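Local coordinates for putative OmpA family lipoprotein (Burkholderia cenocepacia, PDB 5LKW) that binds diaminopimelic acid, a peptidoglycan component, through its OmpA-like domain and probably acts in the Tol-Pal system that keeps the outer membrane intact, at residues A[62-65]-A[66-70]; A[72-75]-A[76-79]; A[83-87]-A[88-92]; A[105-108]-A[109-112]. All blocks are in the same frame, centred on the assembly; numbering follows the deposited sequence.

Interaction 1: A[62-65]-A[66-70]. With API (2,6-diaminopimelic acid), chain C.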
ATOM      1  N   SER A  62     -16.370   4.763  10.661  1.00 29.76           N
ATOM      2  CA  SER A  62     -15.211   5.575  10.398  1.00 30.84           C
ATOM      3  C   SER A  62     -13.976   5.091  11.170  1.00 30.78           C
ATOM      4  O   SER A  62     -12.913   4.887  10.594  1.00 30.10           O
ATOM      5  CB  SER A  62     -15.506   7.024  10.749  1.00 32.72           C
ATOM      6  OG  SER A  62     -14.420   7.817  10.375  1.00 34.36           O
ATOM      7  N   GLU A  63     -14.125   4.917  12.480  1.00 31.30           N
ATOM      8  CA  GLU A  63     -13.027   4.426  13.321  1.00 31.24           C
ATOM      9  C   GLU A  63     -12.587   3.019  12.966  1.00 30.06           C
ATOM     10  O   GLU A  63     -11.387   2.751  12.989  1.00 30.24           O
ATOM     11  CB  GLU A  63     -13.364   4.570  14.816  1.00 31.91           C
ATOM     12  CG  GLU A  63     -13.180   6.029  15.276  1.00 35.13           C
ATOM     13  CD  GLU A  63     -14.083   6.461  16.450  1.00 43.40           C
ATOM     14  OE1 GLU A  63     -14.903   5.633  16.945  1.00 46.32           O
ATOM     15  OE2 GLU A  63     -13.979   7.652  16.883  1.00 42.92           O
ATOM     16  N   TYR A  64     -13.527   2.109  12.665  1.00 28.35           N
ATOM     17  CA  TYR A  64     -13.129   0.759  12.258  1.00 27.57           C
ATOM     18  C   TYR A  64     -12.120   0.788  11.049  1.00 26.62           C
ATOM     19  O   TYR A  64     -11.049   0.134  11.066  1.00 26.84           O
ATOM     20  CB  TYR A  64     -14.350  -0.151  11.957  1.00 27.30           C
ATOM     21  CG  TYR A  64     -13.957  -1.585  11.655  1.00 30.80           C
ATOM     22  CD1 TYR A  64     -13.822  -2.510  12.685  1.00 32.67           C
ATOM     23  CD2 TYR A  64     -13.683  -2.006  10.339  1.00 31.20           C
ATOM     24  CE1 TYR A  64     -13.444  -3.844  12.427  1.00 33.85           C
ATOM     25  CE2 TYR A  64     -13.266  -3.322  10.066  1.00 29.18           C
ATOM     26  CZ  TYR A  64     -13.148  -4.238  11.123  1.00 35.37           C
ATOM     27  OH  TYR A  64     -12.748  -5.553  10.905  1.00 33.71           O
ATOM     28  N   ASN A  65     -12.497   1.551  10.030  1.00 23.90           N
ATOM     29  CA  ASN A  65     -11.806   1.594   8.759  1.00 23.22           C
ATOM     30  C   ASN A  65     -10.525   2.409   8.799  1.00 22.30           C
ATOM     31  O   ASN A  65      -9.574   2.122   8.076  1.00 20.31           O
ATOM     32  CB  ASN A  65     -12.717   2.198   7.709  1.00 22.43           C
ATOM     33  CG  ASN A  65     -13.721   1.175   7.188  1.00 24.04           C
ATOM     34  OD1 ASN A  65     -13.318   0.084   6.756  1.00 25.48           O
ATOM     35  ND2 ASN A  65     -15.036   1.496   7.272  1.00 19.56           N
ATOM     36  N   LEU A  66     -10.500   3.411   9.658  1.00 21.20           N
ATOM     37  CA  LEU A  66      -9.237   4.043   9.971  1.00 23.67           C
ATOM     38  C   LEU A  66      -8.257   3.013  10.550  1.00 22.78           C
ATOM     39  O   LEU A  66      -7.114   2.975  10.127  1.00 24.36           O
ATOM     40  CB  LEU A  66      -9.452   5.221  10.957  1.00 24.07           C
ATOM     41  CG  LEU A  66      -8.331   6.234  10.902  1.00 29.82           C
ATOM     42  CD1 LEU A  66      -8.477   7.222   9.657  1.00 31.91           C
ATOM     43  CD2 LEU A  66      -8.236   6.985  12.268  1.00 34.29           C
ATOM     44  N   ALA A  67      -8.700   2.214  11.529  1.00 23.15           N
ATOM     45  CA  ALA A  67      -7.852   1.173  12.137  1.00 23.36           C
ATOM     46  C   ALA A  67      -7.442   0.117  11.096  1.00 22.58           C
ATOM     47  O   ALA A  67      -6.275  -0.233  10.996  1.00 22.53           O
ATOM     48  CB  ALA A  67      -8.559   0.510  13.322  1.00 24.49           C
ATOM     49  N   LEU A  68      -8.421  -0.347  10.298  1.00 22.53           N
ATOM     50  CA  LEU A  68      -8.165  -1.284   9.213  1.00 19.94           C
ATOM     51  C   LEU A  68      -7.152  -0.706   8.181  1.00 19.19           C
ATOM     52  O   LEU A  68      -6.135  -1.354   7.821  1.00 17.81           O
ATOM     53  CB  LEU A  68      -9.507  -1.683   8.550  1.00 20.12           C
ATOM     54  CG  LEU A  68      -9.381  -2.610   7.326  1.00 21.56           C
ATOM     55  CD1 LEU A  68      -8.554  -3.862   7.685  1.00 19.44           C
ATOM     56  CD2 LEU A  68     -10.780  -3.010   6.840  1.00 23.75           C
ATOM     57  N   GLY A  69      -7.406   0.493   7.699  1.00 18.09           N
ATOM     58  CA  GLY A  69      -6.434   1.122   6.783  1.00 17.65           C
ATOM     59  C   GLY A  69      -5.017   1.137   7.366  1.00 18.99           C
ATOM     60  O   GLY A  69      -4.075   0.867   6.662  1.00 18.31           O
ATOM     61  N   GLN A  70      -4.872   1.474   8.658  1.00 19.51           N
ATOM     62  CA  GLN A  70      -3.553   1.496   9.313  1.00 19.96           C
ATOM     63  C   GLN A  70      -2.879   0.144   9.241  1.00 18.07           C
ATOM     64  O   GLN A  70      -1.694   0.027   8.864  1.00 17.93           O
ATOM     65  CB  GLN A  70      -3.625   2.068  10.772  1.00 20.31           C
ATOM     66  CG  GLN A  70      -2.257   2.329  11.393  1.00 23.78           C
ATOM     67  CD  GLN A  70      -1.366   3.318  10.615  1.00 29.50           C
ATOM     68  OE1 GLN A  70      -1.827   4.330  10.116  1.00 31.90           O
ATOM     69  NE2 GLN A  70      -0.059   3.048  10.587  1.00 32.67           N
TER
HETATM   70  C   API C 201     -12.781  -3.346   4.263  1.00 20.28           C
HETATM   71  CA  API C 201     -13.984  -3.173   5.159  1.00 21.41           C
HETATM   72  C3  API C 201     -15.178  -4.103   4.946  1.00 29.73           C
HETATM   73  C4  API C 201     -16.266  -3.745   5.979  1.00 40.58           C
HETATM   74  C5  API C 201     -16.821  -4.936   6.781  1.00 54.53           C
HETATM   75  C6  API C 201     -17.771  -4.541   7.927  1.00 63.20           C
HETATM   76  O   API C 201     -12.362  -2.313   3.760  1.00 16.01           O
HETATM   77  OXT API C 201     -12.195  -4.426   4.018  1.00 17.62           O
HETATM   78  N   API C 201     -14.455  -1.810   4.919  1.00 19.72           N

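Interaction 2: A[72-75]-A[76-79]. With API (2,6-diaminopimelic acid), chain C.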
ATOM      1  N   ARG A  72      -3.432  -2.344   7.161  1.00 19.31           N
ATOM      2  CA  ARG A  72      -3.015  -2.511   5.729  1.00 18.32           C
ATOM      3  C   ARG A  72      -1.679  -1.781   5.405  1.00 17.74           C
ATOM      4  O   ARG A  72      -0.772  -2.340   4.788  1.00 17.08           O
ATOM      5  CB  ARG A  72      -4.156  -2.021   4.822  1.00 18.08           C
ATOM      6  CG  ARG A  72      -5.411  -2.905   4.927  1.00 17.96           C
ATOM      7  CD  ARG A  72      -6.547  -2.546   3.976  1.00 17.48           C
ATOM      8  NE  ARG A  72      -7.526  -3.645   3.936  1.00 15.64           N
ATOM      9  CZ  ARG A  72      -8.840  -3.514   3.707  1.00 18.12           C
ATOM     10  NH1 ARG A  72      -9.416  -2.332   3.444  1.00 13.61           N
ATOM     11  NH2 ARG A  72      -9.592  -4.587   3.717  1.00 13.97           N
ATOM     12  N   ALA A  73      -1.522  -0.544   5.842  1.00 17.79           N
ATOM     13  CA  ALA A  73      -0.280   0.158   5.480  1.00 19.52           C
ATOM     14  C   ALA A  73       0.937  -0.519   6.185  1.00 19.74           C
ATOM     15  O   ALA A  73       2.058  -0.622   5.600  1.00 21.18           O
ATOM     16  CB  ALA A  73      -0.396   1.665   5.774  1.00 18.04           C
ATOM     17  N   GLU A  74       0.677  -1.049   7.374  1.00 20.37           N
ATOM     18  CA  GLU A  74       1.687  -1.630   8.270  1.00 22.31           C
ATOM     19  C   GLU A  74       2.091  -2.998   7.783  1.00 22.70           C
ATOM     20  O   GLU A  74       3.298  -3.308   7.741  1.00 23.06           O
ATOM     21  CB  GLU A  74       1.212  -1.663   9.732  1.00 22.35           C
ATOM     22  CG  GLU A  74       1.212  -0.257  10.374  1.00 27.80           C
ATOM     23  CD  GLU A  74       0.711  -0.207  11.831  1.00 33.73           C
ATOM     24  OE1 GLU A  74       0.054  -1.179  12.312  1.00 31.76           O
ATOM     25  OE2 GLU A  74       0.953   0.854  12.465  1.00 34.36           O
ATOM     26  N   ALA A  75       1.087  -3.793   7.366  1.00 21.54           N
ATOM     27  CA  ALA A  75       1.315  -5.029   6.630  1.00 20.04           C
ATOM     28  C   ALA A  75       2.284  -4.878   5.417  1.00 20.19           C
ATOM     29  O   ALA A  75       3.163  -5.711   5.211  1.00 20.11           O
ATOM     30  CB  ALA A  75      -0.036  -5.676   6.234  1.00 19.68           C
ATOM     31  N   VAL A  76       2.147  -3.813   4.622  1.00 20.36           N
ATOM     32  CA  VAL A  76       3.027  -3.560   3.472  1.00 19.73           C
ATOM     33  C   VAL A  76       4.449  -3.110   3.941  1.00 22.13           C
ATOM     34  O   VAL A  76       5.465  -3.604   3.448  1.00 23.34           O
ATOM     35  CB  VAL A  76       2.410  -2.498   2.529  1.00 20.31           C
ATOM     36  CG1 VAL A  76       3.398  -2.097   1.428  1.00 19.39           C
ATOM     37  CG2 VAL A  76       1.015  -2.972   1.936  1.00 17.32           C
ATOM     38  N   ARG A  77       4.487  -2.161   4.844  1.00 23.08           N
ATOM     39  CA  ARG A  77       5.750  -1.683   5.486  1.00 25.07           C
ATOM     40  C   ARG A  77       6.510  -2.866   6.075  1.00 24.11           C
ATOM     41  O   ARG A  77       7.679  -3.075   5.770  1.00 25.21           O
ATOM     42  CB  ARG A  77       5.456  -0.598   6.551  1.00 24.52           C
ATOM     43  CG  ARG A  77       6.748  -0.006   7.247  1.00 26.16           C
ATOM     44  CD  ARG A  77       6.440   0.714   8.547  1.00 29.07           C
ATOM     45  NE  ARG A  77       5.952  -0.290   9.491  1.00 31.08           N
ATOM     46  CZ  ARG A  77       5.214  -0.064  10.574  1.00 30.87           C
ATOM     47  NH1 ARG A  77       4.847   1.168  10.925  1.00 31.40           N
ATOM     48  NH2 ARG A  77       4.831  -1.108  11.306  1.00 31.23           N
ATOM     49  N   ARG A  78       5.806  -3.693   6.845  1.00 24.52           N
ATOM     50  CA  ARG A  78       6.384  -4.875   7.455  1.00 25.82           C
ATOM     51  C   ARG A  78       6.988  -5.837   6.432  1.00 26.77           C
ATOM     52  O   ARG A  78       8.121  -6.337   6.605  1.00 26.12           O
ATOM     53  CB  ARG A  78       5.313  -5.577   8.301  1.00 25.77           C
ATOM     54  CG  ARG A  78       5.573  -7.050   8.547  1.00 28.90           C
ATOM     55  CD  ARG A  78       4.749  -7.575   9.728  1.00 29.15           C
ATOM     56  NE  ARG A  78       3.401  -7.917   9.300  1.00 35.77           N
ATOM     57  CZ  ARG A  78       2.300  -7.205   9.564  1.00 37.21           C
ATOM     58  NH1 ARG A  78       2.352  -6.081  10.280  1.00 35.38           N
ATOM     59  NH2 ARG A  78       1.131  -7.634   9.097  1.00 37.85           N
ATOM     60  N   ALA A  79       6.244  -6.119   5.361  1.00 27.30           N
ATOM     61  CA  ALA A  79       6.762  -6.955   4.267  1.00 27.94           C
ATOM     62  C   ALA A  79       7.998  -6.363   3.640  1.00 27.81           C
ATOM     63  O   ALA A  79       8.873  -7.098   3.196  1.00 27.72           O
ATOM     64  CB  ALA A  79       5.696  -7.161   3.166  1.00 28.13           C
TER
HETATM   65  C   API C 201     -12.781  -3.346   4.263  1.00 20.28           C
HETATM   66  CA  API C 201     -13.984  -3.173   5.159  1.00 21.41           C
HETATM   67  C3  API C 201     -15.178  -4.103   4.946  1.00 29.73           C
HETATM   68  C4  API C 201     -16.266  -3.745   5.979  1.00 40.58           C
HETATM   69  C5  API C 201     -16.821  -4.936   6.781  1.00 54.53           C
HETATM   70  C6  API C 201     -17.771  -4.541   7.927  1.00 63.20           C
HETATM   71  O   API C 201     -12.362  -2.313   3.760  1.00 16.01           O
HETATM   72  OXT API C 201     -12.195  -4.426   4.018  1.00 17.62           O
HETATM   73  N   API C 201     -14.455  -1.810   4.919  1.00 19.72           N

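Interaction 3: A[83-87]-A[88-92]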
ATOM      1  N   LEU A  83      12.257  -7.401   4.162  1.00 30.46           N
ATOM      2  CA  LEU A  83      13.214  -7.497   3.053  1.00 31.33           C
ATOM      3  C   LEU A  83      14.411  -6.566   3.222  1.00 30.76           C
ATOM      4  O   LEU A  83      15.211  -6.421   2.321  1.00 30.99           O
ATOM      5  CB  LEU A  83      12.547  -7.319   1.692  1.00 28.80           C
ATOM      6  CG  LEU A  83      11.455  -8.348   1.390  1.00 30.79           C
ATOM      7  CD1 LEU A  83      10.551  -7.877   0.287  1.00 26.09           C
ATOM      8  CD2 LEU A  83      12.019  -9.760   1.047  1.00 31.38           C
ATOM      9  N   GLY A  84      14.520  -5.939   4.381  1.00 33.20           N
ATOM     10  CA  GLY A  84      15.695  -5.085   4.701  1.00 34.21           C
ATOM     11  C   GLY A  84      15.648  -3.608   4.371  1.00 34.82           C
ATOM     12  O   GLY A  84      16.700  -2.934   4.411  1.00 35.16           O
ATOM     13  N   VAL A  85      14.465  -3.074   4.033  1.00 34.02           N
ATOM     14  CA  VAL A  85      14.330  -1.627   3.866  1.00 33.87           C
ATOM     15  C   VAL A  85      14.425  -0.968   5.244  1.00 34.34           C
ATOM     16  O   VAL A  85      13.890  -1.484   6.205  1.00 34.60           O
ATOM     17  CB  VAL A  85      12.970  -1.208   3.164  1.00 33.83           C
ATOM     18  CG1 VAL A  85      12.868   0.291   3.085  1.00 32.32           C
ATOM     19  CG2 VAL A  85      12.856  -1.810   1.770  1.00 33.53           C
ATOM     20  N   ASN A  86      15.132   0.162   5.337  1.00 36.01           N
ATOM     21  CA  ASN A  86      15.170   0.957   6.579  1.00 36.60           C
ATOM     22  C   ASN A  86      13.836   1.565   6.883  1.00 36.39           C
ATOM     23  O   ASN A  86      13.251   2.213   6.020  1.00 36.24           O
ATOM     24  CB  ASN A  86      16.102   2.165   6.433  1.00 37.46           C
ATOM     25  CG  ASN A  86      17.515   1.775   6.158  1.00 40.22           C
ATOM     26  OD1 ASN A  86      18.210   1.311   7.054  1.00 43.36           O
ATOM     27  ND2 ASN A  86      17.963   1.968   4.913  1.00 40.28           N
ATOM     28  N   ASP A  87      13.412   1.440   8.137  1.00 36.96           N
ATOM     29  CA  ASP A  87      12.224   2.123   8.646  0.53 37.15           C
ATOM     30  C   ASP A  87      12.210   3.595   8.310  1.00 36.77           C
ATOM     31  O   ASP A  87      11.120   4.164   8.115  1.00 35.41           O
ATOM     32  CB  ASP A  87      12.140   2.001  10.162  1.00 38.03           C
ATOM     33  CG  ASP A  87      12.286   0.569  10.637  1.00 42.22           C
ATOM     34  OD1 ASP A  87      11.937  -0.367   9.853  1.00 43.67           O
ATOM     35  OD2 ASP A  87      12.774   0.383  11.790  1.00 45.36           O
ATOM     36  N   SER A  88      13.403   4.228   8.297  1.00 35.06           N
ATOM     37  CA  SER A  88      13.514   5.657   7.993  1.00 34.32           C
ATOM     38  C   SER A  88      13.090   6.012   6.559  1.00 32.98           C
ATOM     39  O   SER A  88      12.869   7.178   6.256  1.00 33.02           O
ATOM     40  CB  SER A  88      14.948   6.168   8.208  1.00 34.45           C
ATOM     41  OG  SER A  88      15.766   5.727   7.133  1.00 33.88           O
ATOM     42  N   GLN A  89      12.984   5.040   5.657  1.00 32.00           N
ATOM     43  CA  GLN A  89      12.517   5.412   4.322  1.00 30.47           C
ATOM     44  C   GLN A  89      11.023   5.139   4.105  1.00 31.07           C
ATOM     45  O   GLN A  89      10.524   5.307   2.991  1.00 30.38           O
ATOM     46  CB  GLN A  89      13.353   4.772   3.232  1.00 30.86           C
ATOM     47  CG  GLN A  89      14.828   5.160   3.216  1.00 29.09           C
ATOM     48  CD  GLN A  89      15.611   4.248   2.280  1.00 28.93           C
ATOM     49  OE1 GLN A  89      16.292   3.330   2.725  1.00 29.43           O
ATOM     50  NE2 GLN A  89      15.440   4.441   0.977  1.00 30.51           N
ATOM     51  N   MET A  90      10.324   4.724   5.170  1.00 30.56           N
ATOM     52  CA  MET A  90       8.951   4.229   5.058  1.00 30.44           C
ATOM     53  C   MET A  90       8.101   4.870   6.117  1.00 31.03           C
ATOM     54  O   MET A  90       8.495   4.920   7.291  1.00 31.62           O
ATOM     55  CB  MET A  90       8.934   2.710   5.265  1.00 30.32           C
ATOM     56  CG  MET A  90       9.543   1.957   4.092  1.00 28.47           C
ATOM     57  SD  MET A  90       9.327   0.208   4.256  1.00 25.11           S
ATOM     58  CE  MET A  90      10.192  -0.069   5.855  1.00 29.19           C
ATOM     59  N   GLU A  91       6.925   5.335   5.715  1.00 30.65           N
ATOM     60  CA  GLU A  91       5.951   5.839   6.678  1.00 30.43           C
ATOM     61  C   GLU A  91       4.586   5.183   6.373  1.00 29.17           C
ATOM     62  O   GLU A  91       4.122   5.263   5.230  1.00 29.12           O
ATOM     63  CB  GLU A  91       5.874   7.364   6.607  1.00 30.35           C
ATOM     64  CG  GLU A  91       5.030   7.983   7.759  1.00 34.19           C
ATOM     65  CD  GLU A  91       4.903   9.500   7.597  1.00 37.02           C
ATOM     66  OE1 GLU A  91       5.660  10.043   6.771  1.00 41.87           O
ATOM     67  OE2 GLU A  91       4.068  10.137   8.263  1.00 36.54           O
ATOM     68  N   ALA A  92       4.002   4.479   7.358  1.00 27.77           N
ATOM     69  CA  ALA A  92       2.677   3.815   7.164  1.00 27.41           C
ATOM     70  C   ALA A  92       1.608   4.757   7.705  1.00 27.33           C
ATOM     71  O   ALA A  92       1.632   5.097   8.885  1.00 27.96           O
ATOM     72  CB  ALA A  92       2.610   2.504   7.911  1.00 26.08           C
TER

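Interaction 4: A[105-108]-A[109-112]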
ATOM      1  N   HIS A 105     -21.151   1.820  -5.235  1.00 18.26           N
ATOM      2  CA  HIS A 105     -21.602   1.214  -4.005  1.00 19.01           C
ATOM      3  C   HIS A 105     -21.933  -0.208  -4.401  1.00 18.73           C
ATOM      4  O   HIS A 105     -23.085  -0.645  -4.477  1.00 19.93           O
ATOM      5  CB  HIS A 105     -22.738   2.060  -3.384  1.00 18.72           C
ATOM      6  CG  HIS A 105     -22.408   3.535  -3.270  1.00 17.17           C
ATOM      7  ND1 HIS A 105     -21.456   4.027  -2.399  1.00 16.64           N
ATOM      8  CD2 HIS A 105     -22.876   4.618  -3.953  1.00 19.25           C
ATOM      9  CE1 HIS A 105     -21.374   5.342  -2.523  1.00 19.46           C
ATOM     10  NE2 HIS A 105     -22.220   5.732  -3.460  1.00 18.65           N
ATOM     11  N   ASP A 106     -20.864  -0.936  -4.714  1.00 18.66           N
ATOM     12  CA  ASP A 106     -20.989  -2.287  -5.171  1.00 18.47           C
ATOM     13  C   ASP A 106     -19.648  -3.042  -5.005  1.00 17.93           C
ATOM     14  O   ASP A 106     -18.629  -2.432  -4.657  1.00 17.10           O
ATOM     15  CB  ASP A 106     -21.480  -2.309  -6.612  1.00 17.79           C
ATOM     16  CG  ASP A 106     -20.568  -1.508  -7.576  1.00 19.61           C
ATOM     17  OD1 ASP A 106     -19.388  -1.285  -7.294  1.00 20.69           O
ATOM     18  OD2 ASP A 106     -21.031  -1.093  -8.659  1.00 22.96           O
ATOM     19  N   GLU A 107     -19.659  -4.345  -5.301  1.00 17.72           N
ATOM     20  CA  GLU A 107     -18.476  -5.202  -5.069  1.00 17.96           C
ATOM     21  C   GLU A 107     -17.256  -4.687  -5.803  1.00 16.71           C
ATOM     22  O   GLU A 107     -16.168  -4.718  -5.287  1.00 18.26           O
ATOM     23  CB  GLU A 107     -18.741  -6.680  -5.421  1.00 17.15           C
ATOM     24  CG  GLU A 107     -19.777  -7.438  -4.469  1.00 20.06           C
ATOM     25  CD  GLU A 107     -19.163  -8.021  -3.147  1.00 20.41           C
ATOM     26  OE1 GLU A 107     -18.080  -7.569  -2.668  1.00 18.70           O
ATOM     27  OE2 GLU A 107     -19.776  -8.984  -2.604  1.00 21.01           O
ATOM     28  N   ALA A 108     -17.459  -4.214  -7.020  1.00 16.41           N
ATOM     29  CA  ALA A 108     -16.358  -3.732  -7.865  1.00 16.15           C
ATOM     30  C   ALA A 108     -15.703  -2.564  -7.219  1.00 16.88           C
ATOM     31  O   ALA A 108     -14.457  -2.588  -7.060  1.00 16.10           O
ATOM     32  CB  ALA A 108     -16.891  -3.333  -9.258  1.00 17.06           C
ATOM     33  N   SER A 109     -16.492  -1.504  -6.877  1.00 15.20           N
ATOM     34  CA  SER A 109     -15.895  -0.289  -6.264  1.00 16.11           C
ATOM     35  C   SER A 109     -15.270  -0.594  -4.923  1.00 16.10           C
ATOM     36  O   SER A 109     -14.183  -0.157  -4.666  1.00 16.23           O
ATOM     37  CB  SER A 109     -16.892   0.881  -6.164  1.00 14.80           C
ATOM     38  OG  SER A 109     -17.581   0.896  -7.415  1.00 17.75           O
ATOM     39  N   TRP A 110     -15.952  -1.373  -4.095  1.00 14.51           N
ATOM     40  CA  TRP A 110     -15.394  -1.681  -2.794  1.00 14.87           C
ATOM     41  C   TRP A 110     -14.016  -2.350  -2.901  1.00 15.08           C
ATOM     42  O   TRP A 110     -13.120  -2.045  -2.101  1.00 14.03           O
ATOM     43  CB  TRP A 110     -16.319  -2.587  -2.012  1.00 13.42           C
ATOM     44  CG  TRP A 110     -17.669  -1.891  -1.682  1.00 18.04           C
ATOM     45  CD1 TRP A 110     -17.897  -0.555  -1.581  1.00 15.05           C
ATOM     46  CD2 TRP A 110     -18.948  -2.529  -1.463  1.00 17.60           C
ATOM     47  NE1 TRP A 110     -19.212  -0.309  -1.261  1.00 19.38           N
ATOM     48  CE2 TRP A 110     -19.890  -1.493  -1.198  1.00 18.68           C
ATOM     49  CE3 TRP A 110     -19.379  -3.867  -1.438  1.00 18.97           C
ATOM     50  CZ2 TRP A 110     -21.271  -1.748  -0.964  1.00 18.22           C
ATOM     51  CZ3 TRP A 110     -20.754  -4.126  -1.186  1.00 21.12           C
ATOM     52  CH2 TRP A 110     -21.668  -3.067  -0.922  1.00 19.84           C
ATOM     53  N   ALA A 111     -13.891  -3.295  -3.843  1.00 14.68           N
ATOM     54  CA  ALA A 111     -12.656  -4.076  -3.982  1.00 15.05           C
ATOM     55  C   ALA A 111     -11.495  -3.187  -4.392  1.00 15.15           C
ATOM     56  O   ALA A 111     -10.338  -3.403  -3.965  1.00 15.78           O
ATOM     57  CB  ALA A 111     -12.845  -5.269  -4.969  1.00 14.59           C
ATOM     58  N   GLN A 112     -11.804  -2.187  -5.216  1.00 15.55           N
ATOM     59  CA  GLN A 112     -10.827  -1.221  -5.690  1.00 15.33           C
ATOM     60  C   GLN A 112     -10.312  -0.319  -4.562  1.00 16.07           C
ATOM     61  O   GLN A 112      -9.271   0.296  -4.723  1.00 14.31           O
ATOM     62  CB  GLN A 112     -11.493  -0.364  -6.754  1.00 16.22           C
ATOM     63  CG  GLN A 112     -11.833  -1.212  -8.073  1.00 18.34           C
ATOM     64  CD  GLN A 112     -12.555  -0.405  -9.151  1.00 19.88           C
ATOM     65  OE1 GLN A 112     -12.020   0.619  -9.638  1.00 18.66           O
ATOM     66  NE2 GLN A 112     -13.805  -0.834  -9.509  1.00 18.90           N
TER

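Interaction 1: A[62-65]-A[66-70]
Y64 and L68 both turn CG away from the backbone N, with chi1 -175° and 177°, which lays them against each other along helix 62-82. CE2 of the Y64 ring comes to 4.1 Å from CD2 of L68, and the two side chains run across each other at a slant. The phenol OH of Y64 goes on to bond D23. Next to this pair, N65 takes the other rotamer, with chi1 -80°, which carries its amide towards bound diaminopimelic acid. There N65 OD1 accepts the ligand amine N at 2.9 Å. The bond from N65 ND2 to R59 O fixes which end of the amide faces the ligand. The branch CD2 of L68 lies against the ligand carboxylate, 3.3 Å from its carbon C, a short contact. Backbone bonds keep these residues in step: L68 N to Y64 O is 2.8 Å, and G69 N to N65 O is 2.7 Å. The first turns of the helix thus offer the ligand an amide oxygen and a methyl group. The CD2 methyl of L68 packs against the carboxylate, whose oxygens are bonded by R72. The oxygen of N65 would suit a protonated amine, and the ligand amine is probably charged.

Interaction 2: A[72-75]-A[76-79]
R78 folds back over A75, one turn earlier in helix 62-82. Its CB starts close to the backbone, 3.1 Å from E74 O. That oxygen also accepts from R78 N at 2.7 Å. From CB the chain runs out extended, then bends at chi3 (83°), and this bend returns the guanidinium to the helix. CZ sits 3.8 Å from A75 CA, which lies over one face of the group, towards its rim. The last atom, NH2, reaches A75 CB at 3.7 Å. Elsewhere on the helix E74 and R77 run alongside each other, with CG of E74 over a face of the R77 guanidinium. Their charged ends do not meet closely: E74 OE2 is 4.2 Å from R77 NH1 and is bonded instead by Q70. R72 extends its chain to NE. Its guanidinium meets the ligand carboxylate with its edge, OXT lying near its plane, with NH1 to O at 3.0 Å and NH2 to OXT at 2.6 Å. R72 NE and NH1 also bond S24 O and N55 O, which fixes the plane of the group. This two-bond arginine-carboxylate pair is part of the diaminopimelate pocket of this OmpA-like domain, carried by the helix of a beta-alpha-beta unit.

Interaction 3: A[83-87]-A[88-92]
D87 and M90 meet where the chain turns from helix 62-82 into strand 90-96. The carbonyl O of D87 accepts M90 N at 3.1 Å, and the donor stands well above the carbonyl plane. This is an i to i+3 bond, as expected of the short 3-10 turn here. A second bond of the same kind runs from Q89 N to N86 O at 2.9 Å. The M90 side chain runs back towards V85. It bends at chi3 (-59°), which lays the sulfur and methyl against V85. SD is 3.7 Å from V85 CG1, and CE lies 3.8 Å from N86 O. The two side chains pass at a slant, and the contact of V85 CG1 with the sulfur is apolar. S88 adds to the outer side of the turn, where OG rests 3.6 Å from N86 CB. The amide of N86 then joins that of Q89. N86 ND2 donates to Q89 OE1 at 3.1 Å in a nearly straight bond, 172°. The donor lies in the carbonyl plane of Q89, although the amide planes are 36° apart. The other end of Q89, NE2, bonds R48 O and L42 O. Before the turn, G84 is the C-prime residue of a Schellman motif that ends helix 62-82. V85 packs on helix 32-44, at A39 and L42. M90 lies between V50 of strand 50-55 and R77 and M80 of helix 62-82, so the turn joins helix 62-82 to edge strand 90-96, which pairs with strand 50-55.

Interaction 4: A[105-108]-A[109-112]
W110 N donates to D106 O at 2.9 Å in an almost straight bond, with D106 as the N-cap of helix 107-113. This bond opens the first turn of the helix. The CG of D106 sits between the backbone N and the carbonyl carbon (chi1 57°), which swings the carboxylate over the start of the helix. There OD1 takes two donors from one residue: S109 N at 2.9 Å and S109 OG at 2.8 Å. The N-H arrives nearly in line with the C-O bond. The hydroxyl comes from the syn side, 28° out of the carboxylate plane. The two bonds hold the carboxylate in place, and its negative charge would probably suit the positive end of the helix dipole. The indole of W110 turns one face to the backbone of the cap. D106 O lies over that face, 3.2 Å from CG of W110 and set towards the rim. H105 C lies on the same side of the ring. The W110 NE1 and H105 ND1 atoms both bond OE1 of E58, so one carboxylate oxygen of E58 receives both rings. E107 stands across W110, with its OE1 nearest to CE3. One turn on, A108 O takes Q112 N at 3.3 Å and, more weakly, Q112 NE2 at 3.1 Å.

Interactions 1 and 2 lie in series on helix 62-82, with centres about 14 Å apart, and both touch the bound diaminopimelic acid. The two contacts approach the same end of the ligand, its amine and carboxylate. D23, D57 and R59 add further bonds. Interaction 3 follows the same helix into strand 90-96. It packs on interaction 2, where R77 CG meets M90 CE at 3.7 Å and A73 CB meets A92 CB at 3.8 Å. It also reaches interaction 1 through Q70 NE2 and A92 O, 3.2 Å apart, a probable hydrogen bond. Interaction 4 stands apart, on the other side of the chain's centre from interaction 3. Its W110 side chain is about 7 Å from the ligand.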